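Local coordinates for 2-C-methyl-D-erythritol 2,4-cyclodiphosphate synthase (Thermus thermophilus, PDB 1IV3), which converts 4-diphosphocytidyl-2-C-methyl-D-erythritol 2-phosphate into 2-C-methyl-D-erythritol 2,4-cyclodiphosphate, releasing CMP, in the non-mevalonate route to isoprenoids, at residues 74-85 against 116-124. The protein carries 3 engineered substitutions. Residues are numbered along the deposited sequence; the frame is centred on the assembly and turned at random.
Sequences EVFLREAMRLVE and LSRLMRLPQ. Engineered in segment 74-85: M81 (natural residue Leu). Engineered in segment 116-124: M120 (natural residue Leu).
E85 and R121 form the one direct salt bridge between the segments: their side chains arrive from opposite directions, and E85 OE2 lies 2.7 Å from R121 NH2, at the edge of the guanidinium. The carboxylate plane is turned 52° from that group. R121 follows the helical turns with positive phi, and its CB points toward 74-85. A second polar link runs through water: the molecule donates to E74 OE1 and accepts from R118 NH2 at 2.9 Å. The other carboxylate oxygen, E74 OE2, takes R78 NE at 2.7 Å on its anti side, in the guanidinium plane, with a weak second bond from R78 NH2. With CG anti to the backbone N (chi1 160°) and an extended chain, the E74 carboxylate also lies against L119, whose CG is 3.5 Å from E74 OE2. With E74 replaced by an alanine, R78 is likely to lose this carboxylate and R118 its water link, and the L119 side chain would be less covered.

Apolar packing fills the middle. L77 CD2 touches L119 CB at 4.1 Å and M120 CG, crossing both side chains at about a right angle. The chain of M81, an engineered methionine, is bent at chi3, laying CE against M120 CA at 3.7 Å; M120 is engineered too. A close contact of another kind sets M81 SD 3.4 Å from L119 O, a buried carbonyl lacking a hydrogen-bond partner.

The axes of 74-85 and 116-120 come within 11.2 Å, their N-to-C directions 45° apart. L77 continues onto T45 of helix 39-50, while M120 reaches L91 and A94 of strand 91-99 and I127 of strand 127-132, joining the helical layer to the sheet.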
loop_
_atom_site.group_PDB
_atom_site.type_symbol
_atom_site.label_atom_id
_atom_site.label_comp_id
_atom_site.label_asym_id
_atom_site.label_seq_id
_atom_site.Cartn_x
_atom_site.Cartn_y
_atom_site.Cartn_z
ATOM N N GLU A 74 1.617 11.099 -18.719
ATOM C CA GLU A 74 1.110 10.009 -19.555
ATOM C C GLU A 74 2.174 9.481 -20.517
ATOM O O GLU A 74 2.175 8.310 -20.902
ATOM C CB GLU A 74 -0.114 10.469 -20.366
ATOM C CG GLU A 74 -0.374 9.575 -21.581
ATOM C CD GLU A 74 -1.626 9.994 -22.332
ATOM O OE1 GLU A 74 -2.070 11.145 -22.117
ATOM O OE2 GLU A 74 -2.143 9.164 -23.111
ATOM N N VAL A 75 3.124 10.324 -20.925
ATOM C CA VAL A 75 4.189 9.862 -21.809
ATOM C C VAL A 75 5.094 8.841 -21.131
ATOM O O VAL A 75 5.602 7.900 -21.748
ATOM C CB VAL A 75 5.036 11.066 -22.268
ATOM C CG1 VAL A 75 6.350 10.618 -22.882
ATOM C CG2 VAL A 75 4.204 11.908 -23.239
ATOM N N PHE A 76 5.299 9.030 -19.835
ATOM C CA PHE A 76 6.075 8.090 -19.044
ATOM C C PHE A 76 5.292 6.789 -18.909
ATOM O O PHE A 76 5.859 5.713 -19.043
ATOM C CB PHE A 76 6.386 8.624 -17.652
ATOM C CG PHE A 76 7.025 10.002 -17.709
ATOM C CD1 PHE A 76 7.777 10.376 -18.814
ATOM C CD2 PHE A 76 6.858 10.882 -16.650
ATOM C CE1 PHE A 76 8.341 11.640 -18.866
ATOM C CE2 PHE A 76 7.420 12.156 -16.706
ATOM C CZ PHE A 76 8.165 12.525 -17.819
ATOM N N LEU A 77 3.997 6.903 -18.628
ATOM C CA LEU A 77 3.199 5.695 -18.447
ATOM C C LEU A 77 3.210 4.849 -19.710
ATOM O O LEU A 77 3.398 3.631 -19.687
ATOM C CB LEU A 77 1.762 6.079 -18.067
ATOM C CG LEU A 77 0.841 4.844 -17.989
ATOM C CD1 LEU A 77 0.851 4.316 -16.562
ATOM C CD2 LEU A 77 -0.537 5.212 -18.492
ATOM N N ARG A 78 3.011 5.518 -20.855
ATOM C CA ARG A 78 3.055 4.792 -22.129
ATOM C C ARG A 78 4.418 4.190 -22.416
ATOM O O ARG A 78 4.527 3.101 -22.987
ATOM C CB ARG A 78 2.646 5.744 -23.264
ATOM C CG ARG A 78 1.246 6.319 -23.074
ATOM C CD ARG A 78 0.685 6.831 -24.390
ATOM N NE ARG A 78 -0.754 7.128 -24.318
ATOM C CZ ARG A 78 -1.660 6.345 -24.905
ATOM N NH1 ARG A 78 -1.252 5.270 -25.559
ATOM N NH2 ARG A 78 -2.952 6.628 -24.835
ATOM N N GLU A 79 5.506 4.862 -22.055
ATOM C CA GLU A 79 6.807 4.223 -22.276
ATOM C C GLU A 79 6.959 2.985 -21.402
ATOM O O GLU A 79 7.480 1.944 -21.811
ATOM C CB GLU A 79 7.906 5.244 -22.010
ATOM C CG GLU A 79 9.332 4.784 -22.159
ATOM C CD GLU A 79 9.720 4.277 -23.531
ATOM O OE1 GLU A 79 8.942 4.319 -24.508
ATOM O OE2 GLU A 79 10.884 3.815 -23.635
ATOM N N ALA A 80 6.489 3.074 -20.141
ATOM C CA ALA A 80 6.579 1.877 -19.304
ATOM C C ALA A 80 5.753 0.772 -19.907
ATOM O O ALA A 80 6.122 -0.403 -19.885
ATOM C CB ALA A 80 6.116 2.171 -17.866
ATOM N N MET A 81 4.589 1.111 -20.453
ATOM C CA MET A 81 3.764 0.082 -21.075
ATOM C C MET A 81 4.572 -0.535 -22.217
ATOM O O MET A 81 4.563 -1.751 -22.423
ATOM C CB MET A 81 2.419 0.635 -21.568
ATOM C CG MET A 81 1.433 0.997 -20.458
ATOM S SD MET A 81 -0.030 1.918 -20.984
ATOM C CE MET A 81 -0.844 0.666 -21.969
ATOM N N ARG A 82 5.291 0.310 -22.961
ATOM C CA ARG A 82 6.016 -0.229 -24.126
ATOM C C ARG A 82 7.094 -1.207 -23.690
ATOM O O ARG A 82 7.254 -2.285 -24.264
ATOM C CB ARG A 82 6.656 0.886 -24.954
ATOM C CG ARG A 82 7.356 0.382 -26.224
ATOM C CD ARG A 82 7.995 1.541 -26.985
ATOM N NE ARG A 82 9.184 2.038 -26.285
ATOM C CZ ARG A 82 10.318 1.332 -26.293
ATOM N NH1 ARG A 82 10.352 0.173 -26.954
ATOM N NH2 ARG A 82 11.403 1.769 -25.664
ATOM N N LEU A 83 7.832 -0.829 -22.648
ATOM C CA LEU A 83 8.906 -1.661 -22.110
ATOM C C LEU A 83 8.381 -2.979 -21.562
ATOM O O LEU A 83 8.978 -4.019 -21.816
ATOM C CB LEU A 83 9.655 -0.912 -21.005
ATOM C CG LEU A 83 10.377 0.365 -21.424
ATOM C CD1 LEU A 83 10.868 1.123 -20.196
ATOM C CD2 LEU A 83 11.540 0.055 -22.361
ATOM N N VAL A 84 7.278 -2.995 -20.801
ATOM C CA VAL A 84 6.874 -4.338 -20.335
ATOM C C VAL A 84 6.265 -5.163 -21.461
ATOM O O VAL A 84 6.439 -6.388 -21.468
ATOM C CB VAL A 84 5.940 -4.186 -19.134
ATOM C CG1 VAL A 84 6.684 -3.336 -18.107
ATOM C CG2 VAL A 84 4.616 -3.558 -19.520
ATOM N N GLU A 85 5.567 -4.520 -22.407
ATOM C CA GLU A 85 4.931 -5.261 -23.512
ATOM C C GLU A 85 6.033 -5.910 -24.322
ATOM O O GLU A 85 5.948 -7.040 -24.795
ATOM C CB GLU A 85 4.056 -4.378 -24.398
ATOM C CG GLU A 85 2.694 -4.081 -23.785
ATOM C CD GLU A 85 1.934 -2.944 -24.430
ATOM O OE1 GLU A 85 2.292 -2.514 -25.545
ATOM O OE2 GLU A 85 0.956 -2.453 -23.818
ATOM N N LEU A 116 -8.122 6.531 -17.429
ATOM C CA LEU A 116 -7.240 5.391 -17.150
ATOM C C LEU A 116 -7.519 4.222 -18.085
ATOM O O LEU A 116 -6.606 3.533 -18.540
ATOM C CB LEU A 116 -7.435 4.944 -15.705
ATOM C CG LEU A 116 -6.921 5.892 -14.613
ATOM C CD1 LEU A 116 -7.029 5.212 -13.247
ATOM C CD2 LEU A 116 -5.491 6.321 -14.900
ATOM N N SER A 117 -8.795 3.982 -18.358
ATOM C CA SER A 117 -9.195 2.891 -19.240
ATOM C C SER A 117 -8.602 3.049 -20.637
ATOM O O SER A 117 -8.110 2.084 -21.230
ATOM C CB SER A 117 -10.720 2.836 -19.308
ATOM O OG SER A 117 -11.200 1.999 -20.342
ATOM N N ARG A 118 -8.655 4.284 -21.139
ATOM C CA ARG A 118 -8.164 4.611 -22.490
ATOM C C ARG A 118 -6.647 4.497 -22.543
ATOM O O ARG A 118 -6.060 3.912 -23.440
ATOM C CB ARG A 118 -8.562 6.023 -22.907
ATOM C CG ARG A 118 -8.228 6.377 -24.358
ATOM C CD ARG A 118 -8.958 7.673 -24.768
ATOM N NE ARG A 118 -8.349 8.739 -23.962
ATOM C CZ ARG A 118 -7.290 9.409 -24.412
ATOM N NH1 ARG A 118 -6.796 9.125 -25.609
ATOM N NH2 ARG A 118 -6.784 10.343 -23.630
ATOM N N LEU A 119 -6.006 5.075 -21.530
ATOM C CA LEU A 119 -4.549 5.105 -21.494
ATOM C C LEU A 119 -3.938 3.731 -21.351
ATOM O O LEU A 119 -2.913 3.414 -21.952
ATOM C CB LEU A 119 -4.123 5.997 -20.310
ATOM C CG LEU A 119 -3.910 7.471 -20.653
ATOM C CD1 LEU A 119 -5.143 8.036 -21.348
ATOM C CD2 LEU A 119 -3.581 8.296 -19.419
ATOM N N MET A 120 -4.547 2.873 -20.523
ATOM C CA MET A 120 -3.958 1.574 -20.221
ATOM C C MET A 120 -4.611 0.490 -21.061
ATOM O O MET A 120 -4.242 -0.678 -20.978
ATOM C CB MET A 120 -4.073 1.310 -18.704
ATOM C CG MET A 120 -2.893 1.844 -17.904
ATOM S SD MET A 120 -2.984 1.585 -16.103
ATOM C CE MET A 120 -4.550 2.153 -15.756
ATOM N N ARG A 121 -5.584 0.902 -21.874
ATOM C CA ARG A 121 -6.323 0.002 -22.744
ATOM C C ARG A 121 -6.911 -1.149 -21.938
ATOM O O ARG A 121 -6.787 -2.330 -22.292
ATOM C CB ARG A 121 -5.413 -0.538 -23.856
ATOM C CG ARG A 121 -4.847 0.583 -24.741
ATOM C CD ARG A 121 -4.250 -0.086 -25.993
ATOM N NE ARG A 121 -2.937 -0.646 -25.669
ATOM C CZ ARG A 121 -2.698 -1.852 -25.168
ATOM N NH1 ARG A 121 -3.675 -2.705 -24.889
ATOM N NH2 ARG A 121 -1.448 -2.234 -24.924
ATOM N N LEU A 122 -7.568 -0.788 -20.829
ATOM C CA LEU A 122 -8.188 -1.843 -20.035
ATOM C C LEU A 122 -9.686 -1.598 -19.965
ATOM O O LEU A 122 -10.115 -0.444 -19.990
ATOM C CB LEU A 122 -7.617 -1.845 -18.615
ATOM C CG LEU A 122 -6.223 -2.407 -18.369
ATOM C CD1 LEU A 122 -5.863 -2.212 -16.888
ATOM C CD2 LEU A 122 -6.130 -3.868 -18.769
ATOM N N PRO A 123 -10.493 -2.642 -19.843
ATOM C CA PRO A 123 -11.936 -2.413 -19.729
ATOM C C PRO A 123 -12.231 -1.708 -18.416
ATOM O O PRO A 123 -11.412 -1.797 -17.507
ATOM C CB PRO A 123 -12.510 -3.833 -19.716
ATOM C CG PRO A 123 -11.382 -4.684 -19.229
ATOM C CD PRO A 123 -10.128 -4.059 -19.798
ATOM N N GLN A 124 -13.379 -1.052 -18.299
ATOM C CA GLN A 124 -13.687 -0.271 -17.104
ATOM C C GLN A 124 -13.752 -1.110 -15.838
ATOM O O GLN A 124 -13.392 -0.604 -14.763
ATOM C CB GLN A 124 -15.001 0.512 -17.323
ATOM C CG GLN A 124 -14.930 1.411 -18.545
ATOM C CD GLN A 124 -15.068 2.894 -18.294
ATOM O OE1 GLN A 124 -15.626 3.322 -17.292
ATOM N NE2 GLN A 124 -14.578 3.720 -19.215
HETATM O O HOH W 1 -4.467 12.019 -23.162
#